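Local coordinates for protein vinylacetyl-CoA Delta-isomerase (Nitrosopumilus maritimus SCM1, PDB 6VJR) that dehydrates 4-hydroxybutyryl-CoA as an oxygen-tolerant enzyme containing FAD and a [4Fe-4S] cluster, and probably also isomerises vinylacetyl-CoA, at residues His289-Tyr293 with Ala362-Lys366; Ile73-Ala77 with Ser352-Leu356; Asp31-Ile35 with Asp234-Met238. All coordinates share one frame; numbering follows the deposited sequence. Where two conformers were deposited one is given.

Contact 1 of 3, residues His289-Tyr293 with Ala362-Lys366; sequences HRRSY and AQVCK. With FE (Fe (III) ion), chain I; SF4 (iron/sulfur cluster), chain E.
Arg290, on helix 278-292, meets helix 359-369 most tightly at the root of its side chain. Its CB lies 3.6 Å from Ala362 O, and Lys366 CB presses on the other helix 3.5 Å from Arg290 O. Ala362 suits this place because a single methyl lets the backbones come close. Cys365, its sulfur turned anti to the backbone N (chi1 178°), brings SG to 3.7 Å from Arg290 O. Farther out, the extended Arg290 chain sends NH1 to Gln363 OE1, a short bond of 2.7 Å that is bent to 143° at the hydrogen, while guanidinium and amide planes stand 86° apart. NH2 of the same group holds Ala448 O, which fixes its rotation. The contact is buried throughout, but slackens toward Tyr293, whose CD2 is 4.4 Å from Lys366 CD; the lysine amine goes to the carbonyls of Ser444 and Gly447. Beyond the ring, the iron(III) ion is bound by Tyr293 OH at 2.0 Å and by His289 NE2 at 2.3 Å, with Glu443 adding a carboxylate. His289 and Tyr293 carry the contact into an iron site beside a [4Fe-4S] cluster, set in the helical C-terminal part of an acyl-CoA dehydrogenase-like fold.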
ATOM      1  N   HIS A 289      -7.705 -21.212 -14.111  1.00 12.83           N
ATOM      2  CA  HIS A 289      -8.738 -20.299 -13.663  1.00 12.61           C
ATOM      3  C   HIS A 289      -8.156 -19.039 -13.005  1.00 11.54           C
ATOM      4  O   HIS A 289      -8.731 -17.957 -13.168  1.00 12.09           O
ATOM      5  CB  HIS A 289      -9.771 -20.985 -12.790  1.00 13.34           C
ATOM      6  CG  HIS A 289     -11.053 -20.224 -12.756  1.00 14.35           C
ATOM      7  ND1 HIS A 289     -11.834 -19.972 -13.861  1.00 16.10           N
ATOM      8  CD2 HIS A 289     -11.646 -19.582 -11.729  1.00 17.28           C
ATOM      9  CE1 HIS A 289     -12.863 -19.191 -13.469  1.00 19.02           C
ATOM     10  NE2 HIS A 289     -12.764 -18.947 -12.170  1.00 18.31           N
ATOM     11  N   ARG A 290      -7.005 -19.164 -12.345  1.00 12.00           N
ATOM     12  CA  ARG A 290      -6.363 -18.032 -11.676  1.00 11.65           C
ATOM     13  C   ARG A 290      -5.938 -16.960 -12.682  1.00 11.38           C
ATOM     14  O   ARG A 290      -5.811 -15.806 -12.323  1.00 14.12           O
ATOM     15  CB  ARG A 290      -5.225 -18.521 -10.781  1.00 10.76           C
ATOM     16  CG  ARG A 290      -5.796 -19.076  -9.484  1.00 12.05           C
ATOM     17  CD  ARG A 290      -4.803 -19.653  -8.538  1.00 12.76           C
ATOM     18  NE  ARG A 290      -5.486 -20.233  -7.384  1.00 12.60           N
ATOM     19  CZ  ARG A 290      -4.971 -21.172  -6.612  1.00 13.68           C
ATOM     20  NH1 ARG A 290      -3.692 -21.455  -6.673  1.00 15.32           N
ATOM     21  NH2 ARG A 290      -5.751 -21.853  -5.816  1.00 14.90           N
ATOM     22  N   ARG A 291      -5.791 -17.291 -13.976  1.00 11.91           N
ATOM     23  CA  ARG A 291      -5.567 -16.232 -14.950  1.00 13.26           C
ATOM     24  C   ARG A 291      -6.739 -15.988 -15.913  1.00 13.46           C
ATOM     25  O   ARG A 291      -6.661 -15.077 -16.753  1.00 15.56           O
ATOM     26  CB  ARG A 291      -4.236 -16.313 -15.670  1.00 15.57           C
ATOM     27  CG  ARG A 291      -3.875 -17.582 -16.376  1.00 15.46           C
ATOM     28  CD  ARG A 291      -4.409 -17.720 -17.819  1.00 16.11           C
ATOM     29  NE  ARG A 291      -5.741 -18.314 -17.876  1.00 15.85           N
ATOM     30  CZ  ARG A 291      -6.287 -18.855 -18.995  1.00 16.39           C
ATOM     31  NH1 ARG A 291      -5.701 -18.740 -20.202  1.00 16.00           N
ATOM     32  NH2 ARG A 291      -7.444 -19.472 -18.899  1.00 17.47           N
ATOM     33  N   SER A 292      -7.864 -16.688 -15.718  1.00 13.80           N
ATOM     34  CA  SER A 292      -9.130 -16.286 -16.306  1.00 13.50           C
ATOM     35  C   SER A 292      -9.637 -14.977 -15.725  1.00 13.67           C
ATOM     36  O   SER A 292     -10.507 -14.329 -16.335  1.00 14.41           O
ATOM     37  CB  SER A 292     -10.138 -17.429 -16.231  1.00 14.48           C
ATOM     38  OG  SER A 292      -9.743 -18.429 -17.179  1.00 14.75           O
ATOM     39  N   TYR A 293      -9.062 -14.581 -14.577  1.00 13.95           N
ATOM     40  CA  TYR A 293      -9.396 -13.310 -13.923  1.00 13.47           C
ATOM     41  C   TYR A 293      -9.000 -12.081 -14.736  1.00 14.60           C
ATOM     42  O   TYR A 293      -9.310 -10.971 -14.331  1.00 14.44           O
ATOM     43  CB  TYR A 293      -8.898 -13.207 -12.467  1.00 14.68           C
ATOM     44  CG  TYR A 293      -9.707 -14.167 -11.629  1.00 16.52           C
ATOM     45  CD1 TYR A 293     -10.907 -13.765 -11.059  1.00 19.11           C
ATOM     46  CD2 TYR A 293      -9.304 -15.473 -11.457  1.00 18.96           C
ATOM     47  CE1 TYR A 293     -11.735 -14.646 -10.409  1.00 21.09           C
ATOM     48  CE2 TYR A 293     -10.115 -16.379 -10.802  1.00 21.77           C
ATOM     49  CZ  TYR A 293     -11.345 -15.973 -10.328  1.00 21.31           C
ATOM     50  OH  TYR A 293     -12.176 -16.871  -9.790  1.00 24.22           O
ATOM     51  N   ALA A 362       0.117 -17.344 -13.232  1.00 11.39           N
ATOM     52  CA  ALA A 362      -1.293 -17.381 -12.877  1.00 11.33           C
ATOM     53  C   ALA A 362      -1.472 -16.989 -11.407  1.00 11.31           C
ATOM     54  O   ALA A 362      -2.435 -16.315 -11.078  1.00 12.34           O
ATOM     55  CB  ALA A 362      -1.898 -18.716 -13.145  1.00 13.23           C
ATOM     56  N   GLN A 363      -0.606 -17.470 -10.511  1.00 11.34           N
ATOM     57  CA  GLN A 363      -0.742 -17.127  -9.088  1.00 11.89           C
ATOM     58  C   GLN A 363      -0.635 -15.628  -8.916  1.00 11.58           C
ATOM     59  O   GLN A 363      -1.341 -15.019  -8.108  1.00 12.97           O
ATOM     60  CB  GLN A 363       0.303 -17.831  -8.234  1.00 11.98           C
ATOM     61  CG  GLN A 363       0.406 -19.329  -8.420  1.00 13.11           C
ATOM     62  CD  GLN A 363      -0.914 -20.018  -8.298  1.00 14.09           C
ATOM     63  OE1 GLN A 363      -1.729 -19.703  -7.404  1.00 13.68           O
ATOM     64  NE2 GLN A 363      -1.115 -20.994  -9.177  1.00 16.07           N
ATOM     65  N   VAL A 364       0.312 -15.037  -9.627  1.00 11.95           N
ATOM     66  CA  VAL A 364       0.535 -13.603  -9.550  1.00 13.45           C
ATOM     67  C   VAL A 364      -0.668 -12.807 -10.064  1.00 13.34           C
ATOM     68  O   VAL A 364      -1.066 -11.810  -9.492  1.00 14.51           O
ATOM     69  CB  VAL A 364       1.834 -13.301 -10.328  1.00 15.58           C
ATOM     70  CG1 VAL A 364       1.996 -11.797 -10.474  1.00 17.08           C
ATOM     71  CG2 VAL A 364       3.054 -13.950  -9.681  1.00 17.94           C
ATOM     72  N   CYS A 365      -1.260 -13.244 -11.181  1.00 11.69           N
ATOM     73  CA  CYS A 365      -2.461 -12.624 -11.706  1.00 11.61           C
ATOM     74  C   CYS A 365      -3.548 -12.619 -10.625  1.00 11.18           C
ATOM     75  O   CYS A 365      -4.080 -11.586 -10.218  1.00 11.22           O
ATOM     76  CB  CYS A 365      -2.925 -13.336 -12.957  1.00 11.35           C
ATOM     77  SG  CYS A 365      -4.452 -12.649 -13.652  1.00 13.39           S
ATOM     78  N   LYS A 366      -3.891 -13.789 -10.132  0.66 11.19           N
ATOM     79  CA  LYS A 366      -4.976 -13.913  -9.163  0.66 11.19           C
ATOM     80  C   LYS A 366      -4.641 -13.176  -7.867  0.66 10.91           C
ATOM     81  O   LYS A 366      -5.517 -12.556  -7.274  0.66 11.46           O
ATOM     82  CB  LYS A 366      -5.235 -15.400  -8.927  0.66 12.54           C
ATOM     83  CG  LYS A 366      -5.902 -15.661  -7.606  0.66 13.10           C
ATOM     84  CD  LYS A 366      -7.367 -15.270  -7.555  0.66 15.21           C
ATOM     85  CE  LYS A 366      -7.876 -15.704  -6.244  0.66 14.98           C
ATOM     86  NZ  LYS A 366      -9.231 -15.311  -5.937  0.66 15.42           N
TER
HETATM   87 FE    FE I 605     -13.813 -17.560 -10.700  0.70 18.30          FE
HETATM   88 FE1  SF4 E 601     -14.844 -16.306 -13.262  0.30 54.23          FE
HETATM   89 FE2  SF4 E 601     -14.899 -13.793 -14.373  1.00 67.50          FE
HETATM   90 FE3  SF4 E 601     -17.110 -15.147 -14.159  1.00 37.28          FE
HETATM   91 FE4  SF4 E 601     -15.335 -15.817 -16.056  1.00 41.57          FE
HETATM   92  S1  SF4 E 601     -16.575 -13.954 -15.989  1.00 32.64           S
HETATM   93  S2  SF4 E 601     -16.445 -17.290 -14.599  1.00 38.65           S
HETATM   94  S3  SF4 E 601     -13.360 -15.459 -14.868  1.00 50.85           S
HETATM   95  S4  SF4 E 601     -15.815 -14.507 -12.400  1.00 58.18           S

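Contact 2 of 3, residues Ile73-Ala77 with Ser352-Leu356; sequences IAESA and SGVYL
Ala74 and Tyr355 join the loop before helix 77-94 to the start of strand 355-356 through a nearly straight bond: Tyr355 N gives its hydrogen to Ala74 O at 3.1 Å, 163° at the hydrogen, from above the carbonyl plane. The same oxygen receives a CA-H...O contact from Val354 CA at 3.4 Å, so two neighbouring donors of 352-356 converge on it. A water reinforces the pairing by donating to Glu75 O at 2.9 Å and to Gly353 O at 2.8 Å. Glycine suits position 353 because, at its positive phi of 111°, a CB would press on the carbonyl oxygen of Ser352. Among the side chains, the ring of Tyr355 does most of the work. With CG anti to its own carbonyl carbon (chi1 -85°), it slides beneath the backbone of 75-77, and Ser76 CA sits over the ring centre at 3.6 Å from the centroid, a CH-pi contact. The bridging water lies at the ring's edge, in its plane. At the other end, Ile73 CG2 and Val354 CG2 touch at 3.5 Å, two branched apolar chains meeting beside helix 101-121. Ser76, at the N-cap, accepts a hydrogen bond from Asp79 N with its hydroxyl. The aromatic face packs against the N-cap of helix 77-94, and the partner is a two-stranded antiparallel hairpin, 348-349 with 355-356, between helices 320-345 and 359-369.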
ATOM      1  N   ILE A  73     -10.511 -26.953 -26.372  1.00 16.42           N
ATOM      2  CA  ILE A  73      -9.363 -27.476 -25.653  1.00 15.06           C
ATOM      3  C   ILE A  73      -8.123 -26.858 -26.330  1.00 15.61           C
ATOM      4  O   ILE A  73      -7.856 -27.050 -27.514  1.00 16.60           O
ATOM      5  CB  ILE A  73      -9.308 -29.004 -25.656  1.00 16.63           C
ATOM      6  CG1 ILE A  73     -10.572 -29.691 -25.084  1.00 16.09           C
ATOM      7  CG2 ILE A  73      -8.038 -29.468 -24.979  1.00 17.69           C
ATOM      8  CD1 ILE A  73     -10.892 -29.416 -23.648  1.00 17.01           C
ATOM      9  N   ALA A  74      -7.438 -26.010 -25.563  1.00 15.19           N
ATOM     10  CA  ALA A  74      -6.399 -25.133 -26.110  1.00 15.76           C
ATOM     11  C   ALA A  74      -5.260 -25.943 -26.713  1.00 16.14           C
ATOM     12  O   ALA A  74      -4.726 -26.828 -26.072  1.00 17.24           O
ATOM     13  CB  ALA A  74      -5.879 -24.234 -25.008  1.00 16.69           C
ATOM     14  N   GLU A  75      -4.905 -25.603 -27.955  1.00 17.36           N
ATOM     15  CA  GLU A  75      -3.975 -26.373 -28.758  1.00 17.79           C
ATOM     16  C   GLU A  75      -2.624 -25.674 -28.893  1.00 18.45           C
ATOM     17  O   GLU A  75      -1.736 -26.224 -29.535  1.00 19.48           O
ATOM     18  CB  GLU A  75      -4.516 -26.669 -30.168  1.00 19.80           C
ATOM     19  CG  GLU A  75      -5.896 -27.309 -30.171  1.00 21.41           C
ATOM     20  CD  GLU A  75      -6.494 -27.728 -31.507  1.00 25.00           C
ATOM     21  OE1 GLU A  75      -5.812 -27.568 -32.548  1.00 29.81           O
ATOM     22  OE2 GLU A  75      -7.668 -28.221 -31.492  1.00 23.91           O
ATOM     23  N   SER A  76      -2.467 -24.509 -28.240  1.00 17.88           N
ATOM     24  CA  SER A  76      -1.312 -23.646 -28.435  1.00 18.41           C
ATOM     25  C   SER A  76      -1.318 -22.593 -27.336  1.00 16.38           C
ATOM     26  O   SER A  76      -2.360 -22.395 -26.736  1.00 16.16           O
ATOM     27  CB  SER A  76      -1.275 -22.978 -29.771  1.00 18.55           C
ATOM     28  OG  SER A  76      -2.364 -22.075 -29.925  1.00 18.04           O
ATOM     29  N   ALA A  77      -0.196 -21.880 -27.158  1.00 16.77           N
ATOM     30  CA  ALA A  77      -0.166 -20.728 -26.242  1.00 16.22           C
ATOM     31  C   ALA A  77      -1.071 -19.624 -26.799  1.00 15.43           C
ATOM     32  O   ALA A  77      -1.795 -18.978 -26.050  1.00 15.84           O
ATOM     33  CB  ALA A  77       1.231 -20.249 -25.991  1.00 18.55           C
ATOM     34  N   SER A 352      -1.149 -34.869 -22.981  1.00 19.41           N
ATOM     35  CA  SER A 352      -2.362 -35.113 -23.766  1.00 18.87           C
ATOM     36  C   SER A 352      -2.478 -34.266 -25.039  1.00 19.94           C
ATOM     37  O   SER A 352      -3.354 -34.529 -25.865  1.00 19.94           O
ATOM     38  CB  SER A 352      -3.575 -34.865 -22.904  1.00 17.84           C
ATOM     39  OG  SER A 352      -3.707 -33.492 -22.586  1.00 17.80           O
ATOM     40  N   GLY A 353      -1.669 -33.197 -25.141  1.00 19.54           N
ATOM     41  CA  GLY A 353      -1.701 -32.281 -26.264  1.00 18.99           C
ATOM     42  C   GLY A 353      -2.234 -30.896 -25.917  1.00 17.34           C
ATOM     43  O   GLY A 353      -1.979 -29.944 -26.663  1.00 19.09           O
ATOM     44  N   VAL A 354      -3.014 -30.797 -24.830  1.00 17.57           N
ATOM     45  CA  VAL A 354      -3.519 -29.505 -24.387  1.00 15.41           C
ATOM     46  C   VAL A 354      -2.352 -28.651 -23.876  1.00 15.07           C
ATOM     47  O   VAL A 354      -1.400 -29.164 -23.318  1.00 16.27           O
ATOM     48  CB  VAL A 354      -4.631 -29.630 -23.317  1.00 16.65           C
ATOM     49  CG1 VAL A 354      -4.117 -30.221 -22.012  1.00 17.71           C
ATOM     50  CG2 VAL A 354      -5.345 -28.326 -23.045  1.00 15.36           C
ATOM     51  N   TYR A 355      -2.448 -27.335 -24.060  1.00 15.28           N
ATOM     52  CA  TYR A 355      -1.522 -26.364 -23.487  1.00 15.42           C
ATOM     53  C   TYR A 355      -2.028 -25.912 -22.113  1.00 14.28           C
ATOM     54  O   TYR A 355      -3.232 -25.672 -21.925  1.00 15.01           O
ATOM     55  CB  TYR A 355      -1.299 -25.166 -24.416  1.00 15.75           C
ATOM     56  CG  TYR A 355      -0.226 -25.437 -25.452  1.00 17.72           C
ATOM     57  CD1 TYR A 355      -0.366 -26.459 -26.385  1.00 18.96           C
ATOM     58  CD2 TYR A 355       0.957 -24.707 -25.464  1.00 19.40           C
ATOM     59  CE1 TYR A 355       0.656 -26.752 -27.273  1.00 20.79           C
ATOM     60  CE2 TYR A 355       1.978 -24.991 -26.343  1.00 21.50           C
ATOM     61  CZ  TYR A 355       1.824 -26.020 -27.250  1.00 20.92           C
ATOM     62  OH  TYR A 355       2.804 -26.326 -28.145  1.00 25.60           O
ATOM     63  N   LEU A 356      -1.099 -25.836 -21.163  1.00 13.52           N
ATOM     64  CA  LEU A 356      -1.332 -25.298 -19.820  1.00 13.53           C
ATOM     65  C   LEU A 356      -0.547 -24.004 -19.663  1.00 13.62           C
ATOM     66  O   LEU A 356       0.640 -23.936 -19.965  1.00 14.80           O
ATOM     67  CB  LEU A 356      -0.878 -26.367 -18.822  1.00 14.63           C
ATOM     68  CG  LEU A 356      -1.026 -26.011 -17.339  1.00 15.54           C
ATOM     69  CD1 LEU A 356      -2.498 -25.943 -16.961  1.00 16.20           C
ATOM     70  CD2 LEU A 356      -0.321 -26.989 -16.469  1.00 18.31           C
TER
HETATM   71  O   HOH W   1      -1.471 -29.069 -29.221  1.00 28.80           O

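Contact 3 of 3, residues Asp31-Ile35 with Asp234-Met238; sequences DHPMI and DTRSM. With NA (sodium ion), chain L; NA (sodium ion), chain K.
His32 meets Met238 at the edge of its imidazole, where Met238 SD lies near the ring plane, 3.9 Å from CE1. At another point of that edge ND1 accepts a hydrogen bond from Met34 N at 3.0 Å, in plane, so the ring is held by its own segment; the side chain also packs on Leu21 of strand 19-21. The polarisable sulfur suits an aromatic C-H. Beside it Pro33, rigid and without an amide hydrogen, rests its CB 3.5 Å from Ser237 O. Met34, its CG anti to the backbone N (chi1 -173°), runs along the 3-10 turn 234-238 until CE reaches Asp234 CB at 3.7 Å. The Asp234 carboxylate is engaged elsewhere, in a salt bridge with Arg230. The turn exposes its carbonyls to two sodium ions: Ser237 O binds one at 2.4 Å, Arg236 O the other at 2.3 Å, and one water bridges the pair. Glu239, Gly241 and Asp245 also bind the second ion. Another water on the first ion donates to Pro33 O at 2.8 Å. Van der Waals contacts join the segments directly, while their polar link runs through hydrated sodium, whose charge would probably polarise that water and strengthen its grip on the Pro33 carbonyl.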
ATOM      1  N   ASP A  31     -37.838 -16.572 -16.820  1.00 19.11           N
ATOM      2  CA  ASP A  31     -38.800 -15.503 -16.642  1.00 21.34           C
ATOM      3  C   ASP A  31     -38.711 -14.841 -15.269  1.00 20.00           C
ATOM      4  O   ASP A  31     -39.532 -13.980 -14.957  1.00 22.37           O
ATOM      5  CB  ASP A  31     -40.181 -16.076 -16.868  1.00 24.37           C
ATOM      6  CG  ASP A  31     -40.489 -16.469 -18.302  1.00 27.99           C
ATOM      7  OD1 ASP A  31     -39.822 -15.958 -19.216  1.00 31.82           O
ATOM      8  OD2 ASP A  31     -41.387 -17.307 -18.471  1.00 36.16           O
ATOM      9  N   HIS A  32     -37.760 -15.240 -14.436  1.00 17.53           N
ATOM     10  CA  HIS A  32     -37.660 -14.656 -13.106  1.00 17.15           C
ATOM     11  C   HIS A  32     -36.750 -13.440 -13.200  1.00 15.88           C
ATOM     12  O   HIS A  32     -35.590 -13.563 -13.596  1.00 16.04           O
ATOM     13  CB  HIS A  32     -37.117 -15.653 -12.094  1.00 17.52           C
ATOM     14  CG  HIS A  32     -37.231 -15.212 -10.676  1.00 17.94           C
ATOM     15  ND1 HIS A  32     -36.645 -14.084 -10.169  1.00 18.30           N
ATOM     16  CD2 HIS A  32     -37.939 -15.778  -9.682  1.00 20.07           C
ATOM     17  CE1 HIS A  32     -36.963 -14.003  -8.878  1.00 18.96           C
ATOM     18  NE2 HIS A  32     -37.751 -15.036  -8.565  1.00 20.33           N
ATOM     19  N   PRO A  33     -37.208 -12.227 -12.822  1.00 16.67           N
ATOM     20  CA  PRO A  33     -36.385 -11.031 -12.997  1.00 18.55           C
ATOM     21  C   PRO A  33     -35.064 -11.002 -12.231  1.00 16.97           C
ATOM     22  O   PRO A  33     -34.153 -10.271 -12.597  1.00 16.89           O
ATOM     23  CB  PRO A  33     -37.251  -9.885 -12.499  1.00 20.74           C
ATOM     24  CG  PRO A  33     -38.529 -10.477 -12.014  1.00 21.33           C
ATOM     25  CD  PRO A  33     -38.537 -11.951 -12.260  1.00 18.27           C
ATOM     26  N   MET A  34     -34.926 -11.809 -11.181  1.00 16.38           N
ATOM     27  CA  MET A  34     -33.662 -11.841 -10.468  1.00 17.57           C
ATOM     28  C   MET A  34     -32.631 -12.696 -11.188  1.00 16.58           C
ATOM     29  O   MET A  34     -31.422 -12.475 -11.029  1.00 17.44           O
ATOM     30  CB  MET A  34     -33.849 -12.347  -9.036  1.00 18.34           C
ATOM     31  CG  MET A  34     -32.613 -12.252  -8.188  1.00 21.95           C
ATOM     32  SD  MET A  34     -32.940 -12.537  -6.447  1.00 22.02           S
ATOM     33  CE  MET A  34     -31.447 -13.417  -5.926  1.00 22.79           C
ATOM     34  N   ILE A  35     -33.109 -13.635 -11.998  1.00 15.09           N
ATOM     35  CA  ILE A  35     -32.271 -14.630 -12.648  1.00 15.59           C
ATOM     36  C   ILE A  35     -31.983 -14.233 -14.096  1.00 14.33           C
ATOM     37  O   ILE A  35     -30.901 -14.514 -14.626  1.00 15.79           O
ATOM     38  CB  ILE A  35     -32.921 -16.012 -12.542  1.00 14.97           C
ATOM     39  CG1 ILE A  35     -33.232 -16.381 -11.078  1.00 16.10           C
ATOM     40  CG2 ILE A  35     -32.077 -17.084 -13.245  1.00 15.18           C
ATOM     41  CD1 ILE A  35     -33.904 -17.736 -10.916  1.00 16.39           C
ATOM     42  N   ASP A 234     -29.937  -7.700  -4.481  1.00 12.42           N
ATOM     43  CA  ASP A 234     -30.537  -8.670  -5.402  1.00 13.34           C
ATOM     44  C   ASP A 234     -31.952  -8.240  -5.827  1.00 14.33           C
ATOM     45  O   ASP A 234     -32.296  -8.270  -7.010  1.00 15.10           O
ATOM     46  CB  ASP A 234     -30.533 -10.066  -4.800  1.00 13.49           C
ATOM     47  CG  ASP A 234     -30.972 -10.246  -3.344  1.00 14.06           C
ATOM     48  OD1 ASP A 234     -31.563  -9.294  -2.742  1.00 14.93           O
ATOM     49  OD2 ASP A 234     -30.653 -11.314  -2.770  1.00 15.04           O
ATOM     50  N   THR A 235     -32.772  -7.857  -4.855  1.00 13.79           N
ATOM     51  CA  THR A 235     -34.185  -7.662  -5.094  1.00 14.91           C
ATOM     52  C   THR A 235     -34.499  -6.386  -5.861  1.00 15.17           C
ATOM     53  O   THR A 235     -35.640  -6.233  -6.303  1.00 16.22           O
ATOM     54  CB  THR A 235     -35.012  -7.792  -3.828  1.00 16.58           C
ATOM     55  OG1 THR A 235     -34.543  -6.782  -2.952  1.00 17.53           O
ATOM     56  CG2 THR A 235     -34.949  -9.201  -3.252  1.00 16.58           C
ATOM     57  N   ARG A 236     -33.502  -5.516  -6.117  1.00 14.72           N
ATOM     58  CA  ARG A 236     -33.788  -4.386  -6.973  1.00 14.84           C
ATOM     59  C   ARG A 236     -34.232  -4.865  -8.351  1.00 14.37           C
ATOM     60  O   ARG A 236     -34.981  -4.161  -9.060  1.00 16.74           O
ATOM     61  CB  ARG A 236     -32.585  -3.464  -7.113  1.00 14.28           C
ATOM     62  CG  ARG A 236     -32.299  -2.760  -5.794  1.00 14.32           C
ATOM     63  CD  ARG A 236     -31.283  -1.698  -5.947  1.00 13.75           C
ATOM     64  NE  ARG A 236     -30.862  -1.076  -4.689  1.00 14.22           N
ATOM     65  CZ  ARG A 236     -30.022  -0.072  -4.588  1.00 14.08           C
ATOM     66  NH1 ARG A 236     -29.557   0.497  -5.661  1.00 14.88           N
ATOM     67  NH2 ARG A 236     -29.629   0.398  -3.390  1.00 15.18           N
ATOM     68  N   SER A 237     -33.694  -6.008  -8.759  0.64 15.42           N
ATOM     69  CA  SER A 237     -34.039  -6.609 -10.033  0.64 16.77           C
ATOM     70  C   SER A 237     -35.543  -6.860 -10.147  0.64 17.67           C
ATOM     71  O   SER A 237     -36.068  -6.843 -11.250  0.64 18.69           O
ATOM     72  CB  SER A 237     -33.286  -7.907 -10.241  0.64 18.25           C
ATOM     73  OG  SER A 237     -33.679  -8.884  -9.283  0.64 19.12           O
ATOM     74  N   MET A 238     -36.188  -7.174  -9.023  1.00 17.07           N
ATOM     75  CA  MET A 238     -37.587  -7.545  -8.961  1.00 19.56           C
ATOM     76  C   MET A 238     -38.505  -6.332  -8.822  1.00 20.36           C
ATOM     77  O   MET A 238     -39.720  -6.498  -8.865  1.00 23.94           O
ATOM     78  CB  MET A 238     -37.812  -8.513  -7.794  1.00 20.46           C
ATOM     79  CG  MET A 238     -37.023  -9.789  -8.004  1.00 22.51           C
ATOM     80  SD  MET A 238     -36.814 -10.839  -6.558  1.00 23.90           S
ATOM     81  CE  MET A 238     -38.517 -11.271  -6.180  1.00 30.04           C
TER
HETATM   82 NA    NA L 608     -36.143  -6.269 -13.578  1.00 36.68          NA
HETATM   83 NA    NA K 607     -35.490  -2.771 -10.861  1.00 20.38          NA
HETATM   84  O   HOH W   2     -34.374  -7.963 -14.108  1.00 23.65           O
HETATM   85  O   HOH W   3     -35.243  -4.152 -12.742  1.00 22.65           O
HETATM   86  O   HOH W   4     -35.908  -0.813  -9.312  1.00 30.89           O
HETATM   87  O   HOH W   5     -35.603  -5.390 -15.986  1.00 36.72           O
HETATM   88  O   HOH W   6     -37.441  -7.282 -14.772  1.00 39.44           O

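From the N terminus, 31-35 waits until 234-238 to close contact 3, a long loop within the N-terminal part that ties the approach to helix 36-51 to the turn after strand 224-228. Inside that loop, 73-77 opens contact 2, which closes only at 352-356; the two therefore cross, and contact 2 joins the N-terminal part to the C-terminal part. Contact 1 opens at 289-293, after contact 3 has closed, and ends at 362-366, crossing contact 2 and binding two helices of the C-terminal part. Contacts 1 and 2 have centres about 17 Å apart, and their second segments follow closely, strand 355-356 leading to helix 359-369. Contacts 2 and 3 lie on opposite sides of the chain's centre.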